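Local coordinates for CREG-like beta-barrel domain-containing protein (Agrobacterium tumefaciens, PDB 3DNH) that is of unknown function but belongs to the flavin-binding split-barrel clan of pyridoxamine 5'-phosphate oxidase-like proteins, and may therefore bind a flavin or related cofactor, at residues L44-P49 / R81-D86; P105-V110 / E152-N157; D114-D119 / L146-T151; T174-A179 / I219-I224; A207-G212 / D231-W236. All coordinates share one frame; numbering follows the deposited sequence.

Contact 1: L44-P49 / R81-D86; sequences LATLDP and RNMETD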
# COMPACT_ATOMS: atom_id res chain seq x y z
N LEU A 44 4.08 -5.54 2.18
CA LEU A 44 4.87 -6.73 2.44
C LEU A 44 4.85 -6.88 3.95
O LEU A 44 5.24 -5.93 4.68
CB LEU A 44 6.34 -6.47 2.05
CG LEU A 44 7.33 -7.62 1.77
CD1 LEU A 44 8.77 -7.27 2.22
CD2 LEU A 44 6.90 -9.02 2.23
N ALA A 45 4.44 -8.06 4.40
CA ALA A 45 4.47 -8.42 5.80
C ALA A 45 5.44 -9.56 6.05
O ALA A 45 5.53 -10.54 5.29
CB ALA A 45 3.05 -8.78 6.29
N THR A 46 6.10 -9.46 7.20
CA THR A 46 7.22 -10.26 7.57
C THR A 46 6.96 -10.55 9.07
O THR A 46 6.09 -9.91 9.69
CB THR A 46 8.39 -9.32 7.21
OG1 THR A 46 9.16 -9.75 6.07
CG2 THR A 46 9.09 -8.63 8.30
N LEU A 47 7.68 -11.51 9.65
CA LEU A 47 7.48 -11.84 11.07
C LEU A 47 8.69 -11.48 11.92
O LEU A 47 9.84 -11.79 11.57
CB LEU A 47 7.14 -13.34 11.27
CG LEU A 47 5.85 -13.95 10.67
CD1 LEU A 47 5.87 -15.48 10.83
CD2 LEU A 47 4.57 -13.37 11.30
N ASP A 48 8.44 -10.84 13.05
CA ASP A 48 9.50 -10.53 13.97
C ASP A 48 9.96 -11.80 14.69
O ASP A 48 9.14 -12.55 15.23
CB ASP A 48 9.10 -9.44 14.94
CG ASP A 48 10.28 -8.94 15.74
OD1 ASP A 48 10.68 -9.62 16.71
OD2 ASP A 48 10.82 -7.87 15.38
N PRO A 49 11.28 -12.07 14.67
CA PRO A 49 11.82 -13.30 15.28
C PRO A 49 11.67 -13.46 16.79
O PRO A 49 11.76 -14.59 17.28
CB PRO A 49 13.29 -13.28 14.88
CG PRO A 49 13.59 -11.91 14.50
CD PRO A 49 12.33 -11.26 14.02
N ARG A 81 16.09 -8.75 7.52
CA ARG A 81 16.44 -9.50 8.70
C ARG A 81 15.36 -10.53 9.02
O ARG A 81 15.68 -11.71 9.23
CB ARG A 81 16.64 -8.57 9.92
CG ARG A 81 17.38 -9.18 11.18
CD ARG A 81 16.45 -9.93 12.17
NE ARG A 81 15.20 -9.18 12.42
CZ ARG A 81 15.07 -8.18 13.27
NH1 ARG A 81 16.12 -7.78 14.00
NH2 ARG A 81 13.90 -7.57 13.40
N ASN A 82 14.11 -10.07 9.09
CA ASN A 82 13.00 -10.95 9.49
C ASN A 82 12.93 -12.15 8.57
O ASN A 82 12.87 -13.30 9.03
CB ASN A 82 11.65 -10.21 9.53
CG ASN A 82 11.56 -9.20 10.66
OD1 ASN A 82 12.35 -9.25 11.59
ND2 ASN A 82 10.60 -8.27 10.57
N MSE A 83 13.00 -11.87 7.26
CA MSE A 83 13.00 -12.89 6.23
C MSE A 83 14.18 -13.88 6.30
O MSE A 83 14.01 -15.05 5.97
CB MSE A 83 12.89 -12.25 4.84
CG MSE A 83 11.51 -11.66 4.56
SE MSE A 83 11.28 -10.97 2.75
CE MSE A 83 12.41 -9.33 2.85
N GLU A 84 15.36 -13.43 6.74
CA GLU A 84 16.47 -14.37 7.07
C GLU A 84 16.03 -15.36 8.14
O GLU A 84 16.21 -16.56 8.01
CB GLU A 84 17.73 -13.65 7.60
CG GLU A 84 18.75 -13.15 6.59
CD GLU A 84 18.95 -14.08 5.37
OE1 GLU A 84 19.94 -14.85 5.35
OE2 GLU A 84 18.13 -14.02 4.41
N THR A 85 15.44 -14.82 9.21
CA THR A 85 15.03 -15.62 10.36
C THR A 85 13.83 -16.57 10.07
O THR A 85 13.80 -17.68 10.59
CB THR A 85 14.76 -14.73 11.60
OG1 THR A 85 13.71 -13.79 11.33
CG2 THR A 85 16.02 -13.94 12.00
N ASP A 86 12.88 -16.14 9.22
CA ASP A 86 11.63 -16.86 8.94
C ASP A 86 11.09 -16.36 7.59
O ASP A 86 10.75 -15.17 7.44
CB ASP A 86 10.62 -16.57 10.06
CG ASP A 86 9.33 -17.40 9.95
OD1 ASP A 86 8.87 -17.75 8.85
OD2 ASP A 86 8.76 -17.67 11.03
O HOH W 1 9.11 -13.23 7.92
O HOH W 2 11.21 -13.95 11.82
O HOH W 3 10.59 -6.55 13.02
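N82 and P49 meet where helix 78-85 lies against the end of strand 41-47, a strand of the split barrel of the pyridoxamine 5'-phosphate oxidase family. The short strand and helix segments run 55° apart, the helix passing the strand's end at a slant. The CB of N82 is directed toward the strand and lies 3.2 Å from L47 O. With CG beside the backbone N (chi1 -70°), the amide reaches on toward the proline, N82 OD1 standing 3.2 Å from P49 CD. An amide suits this place because both its ends are used. R81 NE and NH2 give hydrogen bonds of 3.0 and 2.9 Å to N82 OD1 from the same side of the amide plane, which fixes the rotation of the group and turns ND2 toward a water shared with D48 OD2. The carboxylate of D48 is also held by T12 of the second subunit. P49 contributes a rigid apolar ring: its CG lies over one face of the R81 guanidinium, 3.8 Å from NE, while its CB packs 3.6 Å from T85 OG1. L47 adds a methyl group, CD1, beside the D86 carboxylate, whose charge is paired with R88. Water joins the two backbones here, accepting from L47 N at 2.8 Å and donating to D86 O at 2.6 Å.

Contact 2: P105-V110 / E152-N157; sequences PRLTLV and EGVQIN
L109 and V154 lie side by side and point the same way, with L109 CD2 4.0 Å from V154 CG2. The other branch of the valine, CG1, is met at 3.7 Å by L107 CD1, so V154 packs against both leucines of the neighbouring strand. I156 extends this apolar face: its CG1 stands anti to the backbone N (chi1 -176°), and a bend at chi2 (67°) then carries CD1 over to the adjacent strand, 3.7 Å from L107 CB. Branched aliphatic residues suit this side because helices 28-38 and 169-172 cover it. R106, T108, V110 and Q155 take the other face and pack on the second subunit. N157 shares that face, its amide inclined by 51° to the R106 guanidinium; the arginine's NH2 finds its acceptor in L104 O, while T108 OG1 bonds to T56 O of the second subunit. At the far end V110 O receives two donors, E152 N at 2.7 Å and G153 N at 3.0 Å, which makes a classic beta bulge. The alternation of hydrogen-bonded and non-hydrogen-bonded pairs, with one face under helices and the other against a partner subunit, is consistent with the dimeric antiparallel barrel of the FMN-binding split-barrel fold.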
# COMPACT_ATOMS: atom_id res chain seq x y z
N PRO A 105 -9.68 -3.34 -6.05
CA PRO A 105 -9.45 -4.78 -5.88
C PRO A 105 -8.11 -4.96 -5.18
O PRO A 105 -7.18 -4.20 -5.42
CB PRO A 105 -9.38 -5.31 -7.31
CG PRO A 105 -8.95 -4.14 -8.12
CD PRO A 105 -9.64 -2.95 -7.47
N ARG A 106 -8.03 -5.92 -4.28
CA ARG A 106 -6.85 -6.09 -3.49
C ARG A 106 -6.51 -7.57 -3.51
O ARG A 106 -7.33 -8.41 -3.10
CB ARG A 106 -7.05 -5.62 -2.05
CG ARG A 106 -6.91 -4.14 -1.86
CD ARG A 106 -8.20 -3.47 -1.59
NE ARG A 106 -8.82 -3.95 -0.37
CZ ARG A 106 -10.12 -3.98 -0.16
NH1 ARG A 106 -10.57 -4.42 1.00
NH2 ARG A 106 -10.99 -3.56 -1.10
N LEU A 107 -5.33 -7.87 -4.03
CA LEU A 107 -4.88 -9.24 -4.14
C LEU A 107 -3.88 -9.55 -3.04
O LEU A 107 -2.82 -8.92 -2.96
CB LEU A 107 -4.33 -9.50 -5.55
CG LEU A 107 -3.56 -10.79 -5.77
CD1 LEU A 107 -4.57 -11.95 -5.84
CD2 LEU A 107 -2.75 -10.70 -7.03
N THR A 108 -4.25 -10.49 -2.16
CA THR A 108 -3.32 -10.93 -1.12
C THR A 108 -2.72 -12.29 -1.48
O THR A 108 -3.44 -13.23 -1.78
CB THR A 108 -3.99 -10.96 0.29
OG1 THR A 108 -4.43 -9.64 0.62
CG2 THR A 108 -2.99 -11.40 1.35
N LEU A 109 -1.38 -12.36 -1.47
CA LEU A 109 -0.66 -13.59 -1.76
C LEU A 109 0.18 -13.94 -0.54
O LEU A 109 0.98 -13.13 -0.08
CB LEU A 109 0.23 -13.43 -3.01
CG LEU A 109 -0.41 -12.84 -4.29
CD1 LEU A 109 0.68 -12.54 -5.31
CD2 LEU A 109 -1.41 -13.84 -4.90
N VAL A 110 -0.05 -15.14 -0.00
CA VAL A 110 0.65 -15.62 1.17
C VAL A 110 1.60 -16.74 0.75
O VAL A 110 1.21 -17.62 0.01
CB VAL A 110 -0.34 -16.07 2.25
CG1 VAL A 110 0.38 -16.67 3.45
CG2 VAL A 110 -1.25 -14.91 2.64
N GLU A 152 1.63 -19.60 -1.77
CA GLU A 152 1.00 -20.78 -1.22
C GLU A 152 -0.50 -20.60 -1.01
O GLU A 152 -1.23 -21.57 -0.85
CB GLU A 152 1.68 -21.20 0.10
CG GLU A 152 3.14 -21.50 -0.06
CD GLU A 152 3.78 -21.92 1.23
OE1 GLU A 152 4.11 -21.05 2.05
OE2 GLU A 152 3.97 -23.12 1.40
N GLY A 153 -0.97 -19.36 -1.00
CA GLY A 153 -2.38 -19.11 -0.77
C GLY A 153 -2.72 -17.76 -1.29
O GLY A 153 -1.85 -16.86 -1.32
N VAL A 154 -3.96 -17.60 -1.73
CA VAL A 154 -4.37 -16.40 -2.50
C VAL A 154 -5.71 -15.94 -1.96
O VAL A 154 -6.61 -16.77 -1.75
CB VAL A 154 -4.60 -16.73 -4.00
CG1 VAL A 154 -5.09 -15.50 -4.82
CG2 VAL A 154 -3.37 -17.31 -4.60
N GLN A 155 -5.86 -14.63 -1.78
CA GLN A 155 -7.20 -14.04 -1.58
C GLN A 155 -7.39 -12.84 -2.51
O GLN A 155 -6.52 -12.00 -2.57
CB GLN A 155 -7.34 -13.61 -0.13
CG GLN A 155 -8.74 -13.44 0.37
CD GLN A 155 -9.53 -14.76 0.41
OE1 GLN A 155 -8.98 -15.86 0.58
NE2 GLN A 155 -10.81 -14.63 0.26
N ILE A 156 -8.50 -12.75 -3.23
CA ILE A 156 -8.80 -11.56 -4.01
C ILE A 156 -10.06 -10.87 -3.49
O ILE A 156 -11.04 -11.52 -3.10
CB ILE A 156 -8.91 -11.82 -5.54
CG1 ILE A 156 -9.13 -10.51 -6.32
CG2 ILE A 156 -10.04 -12.77 -5.86
CD1 ILE A 156 -7.96 -9.53 -6.31
N ASN A 157 -10.05 -9.55 -3.54
CA ASN A 157 -10.96 -8.76 -2.74
C ASN A 157 -11.34 -7.44 -3.38
O ASN A 157 -10.52 -6.80 -4.03
CB ASN A 157 -10.23 -8.47 -1.45
CG ASN A 157 -11.05 -8.73 -0.29
OD1 ASN A 157 -11.88 -7.91 0.10
ND2 ASN A 157 -10.86 -9.91 0.29

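Contact 3: D114-D119 / L146-T151; sequences DRIGPD and LYRLRT
The guanidinium of R150 receives the D114 carboxylate at its edge, the two planes only 15° apart. The grip is side-on and two-pronged: R150 NH2 meets D114 OD1 and R150 NE meets D114 OD2, each at 2.8 Å, and both oxygens use their syn lone pairs. A bend at chi3 (-31°) turns the guanidinium edge toward D114, and the paired bonds hold the two planes nearly coplanar and fix their rotation. A second guanidinium, that of R148, is used by its face, with I116 CG1 sitting 3.7 Å from R148 CZ over the centre of the group. Isoleucine suits the place because its aliphatic branch packs on the weakly hydrated face, while R148 NH2 pairs at the rim with E64 and E120. I116 also reaches L146, CD1 lying 4.1 Å from L146 CG. The third pair meets obliquely, its planes 39° apart: R115 CD touches Y147 CE1 at 3.6 Å, L146 O lies at the edge of the R115 guanidinium, and E84 pairs with R115 NH1. The Y147 ring in turn meets F71 of strand 69-74. Between the two faces, the backbones of D114 and R148 exchange hydrogen bonds, R148 N to D114 O at 2.8 Å. I116 N to L146 O, 2.9 Å, closes this antiparallel ladder of strands 106-115 and 144-157, consistent with the split-barrel fold of pyridoxamine 5'-phosphate oxidase-like proteins.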
# COMPACT_ATOMS: atom_id res chain seq x y z
N ASP A 114 11.66 -16.66 -1.19
CA ASP A 114 12.79 -17.44 -1.62
C ASP A 114 13.83 -16.49 -2.19
O ASP A 114 13.58 -15.74 -3.14
CB ASP A 114 12.37 -18.42 -2.73
CG ASP A 114 11.59 -19.61 -2.22
OD1 ASP A 114 11.85 -20.08 -1.10
OD2 ASP A 114 10.71 -20.12 -2.96
N ARG A 115 15.04 -16.57 -1.67
CA ARG A 115 16.12 -15.79 -2.21
C ARG A 115 16.49 -16.24 -3.65
O ARG A 115 16.70 -17.43 -3.92
CB ARG A 115 17.30 -15.89 -1.26
CG ARG A 115 18.23 -14.74 -1.37
CD ARG A 115 17.89 -13.60 -0.43
NE ARG A 115 19.16 -12.92 -0.29
CZ ARG A 115 20.03 -13.16 0.69
NH1 ARG A 115 19.73 -13.99 1.66
NH2 ARG A 115 21.19 -12.53 0.69
N ILE A 116 16.50 -15.29 -4.57
CA ILE A 116 16.93 -15.56 -5.93
C ILE A 116 18.46 -15.82 -5.94
O ILE A 116 19.22 -14.99 -5.43
CB ILE A 116 16.53 -14.40 -6.86
CG1 ILE A 116 14.98 -14.37 -7.03
CG2 ILE A 116 17.21 -14.52 -8.23
CD1 ILE A 116 14.46 -13.26 -7.91
N GLY A 117 18.87 -16.98 -6.46
CA GLY A 117 20.30 -17.36 -6.56
C GLY A 117 21.16 -16.44 -7.43
O GLY A 117 20.64 -15.80 -8.34
N PRO A 118 22.48 -16.35 -7.13
CA PRO A 118 23.49 -15.49 -7.78
C PRO A 118 23.39 -15.41 -9.31
O PRO A 118 23.44 -14.30 -9.88
CB PRO A 118 24.82 -16.15 -7.39
CG PRO A 118 24.55 -16.93 -6.15
CD PRO A 118 23.06 -17.14 -6.02
N ASP A 119 23.24 -16.56 -9.98
CA ASP A 119 23.23 -16.59 -11.46
C ASP A 119 22.11 -15.79 -12.11
O ASP A 119 22.26 -15.28 -13.22
CB ASP A 119 23.22 -18.03 -12.01
CG ASP A 119 24.48 -18.83 -11.63
OD1 ASP A 119 24.51 -20.03 -11.97
OD2 ASP A 119 25.43 -18.30 -11.01
N LEU A 146 17.63 -9.96 -3.28
CA LEU A 146 16.62 -10.21 -4.29
C LEU A 146 15.81 -11.47 -3.92
O LEU A 146 16.38 -12.51 -3.63
CB LEU A 146 17.37 -10.46 -5.58
CG LEU A 146 16.80 -10.07 -6.92
CD1 LEU A 146 15.57 -9.18 -6.83
CD2 LEU A 146 17.97 -9.40 -7.66
N TYR A 147 14.48 -11.38 -3.95
CA TYR A 147 13.62 -12.49 -3.49
C TYR A 147 12.50 -12.75 -4.47
O TYR A 147 12.01 -11.82 -5.03
CB TYR A 147 12.93 -12.11 -2.21
CG TYR A 147 13.81 -11.61 -1.10
CD1 TYR A 147 14.18 -12.46 -0.05
CD2 TYR A 147 14.19 -10.27 -1.05
CE1 TYR A 147 14.97 -11.98 1.01
CE2 TYR A 147 14.96 -9.81 -0.05
CZ TYR A 147 15.34 -10.66 0.99
OH TYR A 147 16.09 -10.13 1.98
N ARG A 148 12.05 -13.99 -4.64
CA ARG A 148 10.75 -14.17 -5.30
C ARG A 148 9.74 -14.81 -4.35
O ARG A 148 10.11 -15.55 -3.40
CB ARG A 148 10.85 -14.88 -6.68
CG ARG A 148 11.48 -16.22 -6.61
CD ARG A 148 11.35 -17.03 -7.92
NE ARG A 148 12.17 -16.51 -9.00
CZ ARG A 148 13.43 -16.89 -9.26
NH1 ARG A 148 14.06 -17.79 -8.51
NH2 ARG A 148 14.08 -16.34 -10.27
N LEU A 149 8.48 -14.46 -4.57
CA LEU A 149 7.41 -14.99 -3.76
C LEU A 149 7.11 -16.40 -4.25
O LEU A 149 6.86 -16.61 -5.44
CB LEU A 149 6.16 -14.10 -3.86
CG LEU A 149 4.93 -14.65 -3.13
CD1 LEU A 149 5.15 -14.83 -1.64
CD2 LEU A 149 3.73 -13.74 -3.40
N ARG A 150 7.17 -17.35 -3.32
CA ARG A 150 6.61 -18.66 -3.56
C ARG A 150 5.18 -18.64 -3.02
O ARG A 150 4.99 -18.71 -1.82
CB ARG A 150 7.40 -19.73 -2.81
CG ARG A 150 7.14 -21.12 -3.34
CD ARG A 150 7.69 -22.24 -2.46
NE ARG A 150 8.90 -21.91 -1.71
CZ ARG A 150 9.34 -22.60 -0.66
NH1 ARG A 150 8.67 -23.66 -0.25
NH2 ARG A 150 10.45 -22.25 -0.02
N THR A 151 4.19 -18.52 -3.90
CA THR A 151 2.80 -18.30 -3.46
C THR A 151 2.22 -19.62 -2.97
O THR A 151 2.29 -20.64 -3.69
CB THR A 151 1.94 -17.72 -4.60
OG1 THR A 151 2.41 -16.39 -4.92
CG2 THR A 151 0.47 -17.62 -4.18

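Contact 4: T174-A179 / I219-I224; sequences TDLSGA and IDPDGI
P221 and A179 meet where the turn of the hairpin formed by strands 215-220 and 223-227 enters the bend of loop 174-179. A179 CB presses on P221 CG at 3.4 Å, tighter than usual for two carbons, and alanine suits so close a place because its side chain ends at CB. L176 comes from another direction. Its CG stands beside the backbone N (chi1 -54°), CD1 continues the chain anti (chi2 -178°), and the other branch, CD2, lies across the proline, 3.6 Å from P221 CD. T174 divides its two branches: CG2, anti to the backbone N, enters between the aspartates at 3.8 Å from D220 OD1 and 3.7 Å from D222 OD2, whereas OG1 turns to R33. A threonine thus serves a carbon side and a polar side at once. D220 has CG between the backbone N and the carbonyl carbon (chi1 62°), which brings its carboxylate over the turn, where OD1 accepts D222 N at 2.9 Å through its anti lone pair, an Asx turn that shapes the hairpin end. In the loop D175 OD1 does likewise for S177 N, at 3.1 Å from above the carboxylate plane, and the overlapping type II turn from L176 to A179 has G178, with its positive phi, at its third position. The chemistry implies a division of labour: carbon contacts and one water, from D175 N to D222 OD2, join loop to hairpin, D175 and D220 shape their own turns, and D220 and D222 are probably kept ionised by R234 and R33.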
# COMPACT_ATOMS: atom_id res chain seq x y z
N THR A 174 1.14 -18.19 -15.05
CA THR A 174 1.06 -18.41 -16.50
C THR A 174 1.80 -19.66 -16.94
O THR A 174 3.00 -19.77 -16.73
CB THR A 174 1.61 -17.20 -17.27
OG1 THR A 174 0.91 -16.04 -16.84
CG2 THR A 174 1.44 -17.40 -18.77
N ASP A 175 1.10 -20.57 -17.61
CA ASP A 175 1.70 -21.82 -18.02
C ASP A 175 2.58 -21.64 -19.26
O ASP A 175 2.09 -21.24 -20.33
CB ASP A 175 0.60 -22.85 -18.25
CG ASP A 175 1.13 -24.25 -18.48
OD1 ASP A 175 2.37 -24.47 -18.51
OD2 ASP A 175 0.28 -25.16 -18.62
N LEU A 176 3.87 -21.95 -19.13
CA LEU A 176 4.83 -21.75 -20.23
C LEU A 176 5.08 -23.02 -21.06
O LEU A 176 5.71 -22.94 -22.11
CB LEU A 176 6.15 -21.14 -19.74
CG LEU A 176 6.12 -19.81 -18.92
CD1 LEU A 176 7.53 -19.32 -18.57
CD2 LEU A 176 5.33 -18.70 -19.57
N SER A 177 4.59 -24.17 -20.58
CA SER A 177 4.67 -25.47 -21.28
C SER A 177 3.99 -25.39 -22.61
O SER A 177 2.90 -24.83 -22.69
CB SER A 177 3.93 -26.54 -20.49
OG SER A 177 4.32 -26.48 -19.16
N GLY A 178 4.61 -25.92 -23.66
CA GLY A 178 4.00 -25.87 -24.99
C GLY A 178 4.37 -24.62 -25.76
O GLY A 178 4.26 -24.59 -26.98
N ALA A 179 4.85 -23.60 -25.05
CA ALA A 179 5.20 -22.27 -25.63
C ALA A 179 6.70 -21.95 -25.68
O ALA A 179 7.06 -20.78 -25.84
CB ALA A 179 4.48 -21.15 -24.87
N ILE A 219 6.51 -10.55 -22.77
CA ILE A 219 5.50 -11.25 -23.61
C ILE A 219 5.39 -12.67 -23.10
O ILE A 219 6.41 -13.30 -22.82
CB ILE A 219 5.92 -11.29 -25.10
CG1 ILE A 219 6.12 -9.84 -25.63
CG2 ILE A 219 4.93 -12.14 -25.93
CD1 ILE A 219 6.88 -9.73 -26.93
N ASP A 220 4.16 -13.16 -22.95
CA ASP A 220 3.94 -14.54 -22.47
C ASP A 220 2.79 -15.17 -23.27
O ASP A 220 2.14 -14.49 -24.08
CB ASP A 220 3.78 -14.58 -20.92
CG ASP A 220 2.55 -13.78 -20.42
OD1 ASP A 220 1.40 -14.18 -20.76
OD2 ASP A 220 2.72 -12.76 -19.69
N PRO A 221 2.54 -16.47 -23.08
CA PRO A 221 1.46 -17.04 -23.89
C PRO A 221 0.07 -16.39 -23.77
O PRO A 221 -0.77 -16.53 -24.68
CB PRO A 221 1.41 -18.51 -23.41
CG PRO A 221 2.81 -18.79 -22.99
CD PRO A 221 3.24 -17.52 -22.29
N ASP A 222 -0.19 -15.71 -22.66
CA ASP A 222 -1.53 -15.16 -22.39
C ASP A 222 -1.64 -13.65 -22.68
O ASP A 222 -2.76 -13.09 -22.79
CB ASP A 222 -1.92 -15.44 -20.93
CG ASP A 222 -2.21 -16.92 -20.67
OD1 ASP A 222 -2.48 -17.67 -21.63
OD2 ASP A 222 -2.16 -17.32 -19.49
N GLY A 223 -0.49 -13.02 -22.87
CA GLY A 223 -0.50 -11.59 -23.22
C GLY A 223 0.82 -10.88 -23.00
O GLY A 223 1.88 -11.50 -22.96
N ILE A 224 0.74 -9.56 -22.82
CA ILE A 224 1.90 -8.70 -22.90
C ILE A 224 1.83 -7.71 -21.74
O ILE A 224 0.79 -7.03 -21.56
CB ILE A 224 1.93 -7.87 -24.26
CG1 ILE A 224 1.90 -8.79 -25.50
CG2 ILE A 224 3.19 -6.88 -24.25
CD1 ILE A 224 1.55 -8.05 -26.87
O HOH W 4 -1.65 -20.08 -18.47

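Contact 5: A207-G212 / D231-W236; sequences AGAKTG and DLARLW
A207 packs directly against strand 232-236, an outermost strand of the three-stranded sheet within this chain, its CB 3.5 Å from R234 O and 4.0 Å from A233 CB. A209 reaches the same methyl from further along the loop that follows helix 199-206, with A209 CB also 4.0 Å from A233 CB, so three small side chains form the close part of the contact. Alanine suits each place because a side chain that ends at CB lets loop and strand approach closely. L235 closes one end of the patch: CG is anti to the backbone N (chi1 -176°), and CD1 lies 3.8 Å from A207 N. G208, with positive phi, ends the helix in a Schellman motif. The looser side is polar. Two waters bridge the backbones, one between A207 O and R234 N, the other donating to A207 O at 2.7 Å and to R234 O at 3.1 Å. Beyond A209, K210 NZ stands 4.2 Å from D231 OD1, more than a salt bridge allows. D231 instead turns OD2 to its own neighbour, L232 N, at 2.8 Å. Such chemistry implies a split contact: the direct meetings are mostly between aliphatic groups, while water supplies partners for backbone polar atoms.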
# COMPACT_ATOMS: atom_id res chain seq x y z
N ALA A 207 -5.00 -2.14 -24.03
CA ALA A 207 -5.09 -2.75 -22.72
C ALA A 207 -5.99 -1.98 -21.73
O ALA A 207 -6.28 -2.49 -20.64
CB ALA A 207 -3.70 -2.89 -22.17
N GLY A 208 -6.39 -0.76 -22.11
CA GLY A 208 -7.23 0.12 -21.31
C GLY A 208 -6.48 1.25 -20.63
O GLY A 208 -7.04 1.95 -19.80
N ALA A 209 -5.20 1.43 -20.95
CA ALA A 209 -4.36 2.45 -20.29
C ALA A 209 -4.32 3.81 -21.02
O ALA A 209 -4.90 3.97 -22.09
CB ALA A 209 -2.94 1.93 -20.08
N LYS A 210 -3.63 4.78 -20.42
CA LYS A 210 -3.50 6.11 -21.02
C LYS A 210 -2.21 6.24 -21.81
O LYS A 210 -1.17 5.75 -21.37
CB LYS A 210 -3.56 7.20 -19.95
CG LYS A 210 -4.94 7.89 -19.77
CD LYS A 210 -5.74 7.36 -18.59
CE LYS A 210 -5.21 7.85 -17.21
NZ LYS A 210 -3.93 7.15 -16.78
N THR A 211 -2.27 6.93 -22.95
CA THR A 211 -1.09 7.20 -23.77
C THR A 211 0.09 7.74 -22.94
O THR A 211 -0.09 8.26 -21.82
CB THR A 211 -1.42 8.11 -24.99
OG1 THR A 211 -0.30 8.14 -25.90
CG2 THR A 211 -1.80 9.53 -24.54
N GLY A 212 1.29 7.56 -23.46
CA GLY A 212 2.47 7.85 -22.67
C GLY A 212 3.70 7.23 -23.29
O GLY A 212 3.65 6.76 -24.43
N ASP A 231 2.51 4.29 -14.82
CA ASP A 231 1.53 3.21 -14.92
C ASP A 231 2.04 1.85 -15.45
O ASP A 231 3.11 1.74 -16.02
CB ASP A 231 0.34 3.67 -15.77
CG ASP A 231 -1.00 3.11 -15.27
OD1 ASP A 231 -2.04 3.55 -15.82
OD2 ASP A 231 -1.04 2.24 -14.33
N LEU A 232 1.24 0.81 -15.23
CA LEU A 232 1.49 -0.53 -15.78
C LEU A 232 0.23 -0.96 -16.51
O LEU A 232 -0.89 -0.61 -16.08
CB LEU A 232 1.82 -1.56 -14.66
CG LEU A 232 3.02 -1.32 -13.74
CD1 LEU A 232 3.06 -2.36 -12.61
CD2 LEU A 232 4.36 -1.29 -14.51
N ALA A 233 0.41 -1.74 -17.58
CA ALA A 233 -0.70 -2.30 -18.36
C ALA A 233 -0.43 -3.77 -18.69
O ALA A 233 0.75 -4.23 -18.70
CB ALA A 233 -0.92 -1.49 -19.66
N ARG A 234 -1.52 -4.51 -18.88
CA ARG A 234 -1.46 -5.86 -19.43
C ARG A 234 -2.49 -6.03 -20.53
O ARG A 234 -3.69 -5.87 -20.30
CB ARG A 234 -1.65 -6.96 -18.35
CG ARG A 234 -1.48 -8.34 -19.01
CD ARG A 234 -1.47 -9.44 -18.05
NE ARG A 234 -1.38 -10.78 -18.65
CZ ARG A 234 -0.31 -11.36 -19.21
NH1 ARG A 234 0.87 -10.73 -19.33
NH2 ARG A 234 -0.43 -12.63 -19.64
N LEU A 235 -2.02 -6.36 -21.73
CA LEU A 235 -2.92 -6.66 -22.88
C LEU A 235 -3.12 -8.16 -22.95
O LEU A 235 -2.15 -8.88 -23.13
CB LEU A 235 -2.33 -6.14 -24.20
CG LEU A 235 -3.15 -6.26 -25.52
CD1 LEU A 235 -4.49 -5.63 -25.41
CD2 LEU A 235 -2.38 -5.64 -26.72
N TRP A 236 -4.36 -8.64 -22.82
CA TRP A 236 -4.64 -10.06 -22.92
C TRP A 236 -4.92 -10.51 -24.33
O TRP A 236 -5.70 -9.86 -25.05
CB TRP A 236 -5.80 -10.47 -22.02
CG TRP A 236 -5.49 -10.20 -20.56
CD1 TRP A 236 -5.66 -9.01 -19.88
CD2 TRP A 236 -4.95 -11.13 -19.61
NE1 TRP A 236 -5.30 -9.15 -18.56
CE2 TRP A 236 -4.84 -10.43 -18.36
CE3 TRP A 236 -4.56 -12.48 -19.68
CZ2 TRP A 236 -4.35 -11.05 -17.19
CZ3 TRP A 236 -4.07 -13.11 -18.49
CH2 TRP A 236 -3.97 -12.39 -17.28
O HOH W 5 -4.14 -2.89 -18.25
O HOH W 6 -6.69 -5.12 -20.61

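How the contacts relate
Contacts 1, 2 and 3 belong to the six-stranded antiparallel barrel, contacts 4 and 5 to the separate three-stranded sheet that follows it in the chain. Contact 3 is nested inside the loop closed by contact 2, both on strands 106-115 and 144-157, their centres 19 Å apart. Contact 1 comes earlier and touches contact 3 through a salt bridge and the packing of M83 on Y147; contacts 1 and 2 both reach the second subunit. Contacts 4 and 5 alternate along the chain, 18 Å between centres, and are tied by a salt bridge and a probable bond from L235 N to I224 O. With contacts 1 and 5 centred 34 Å apart, the protein reads as a dimer-forming barrel followed by a small alpha-beta unit.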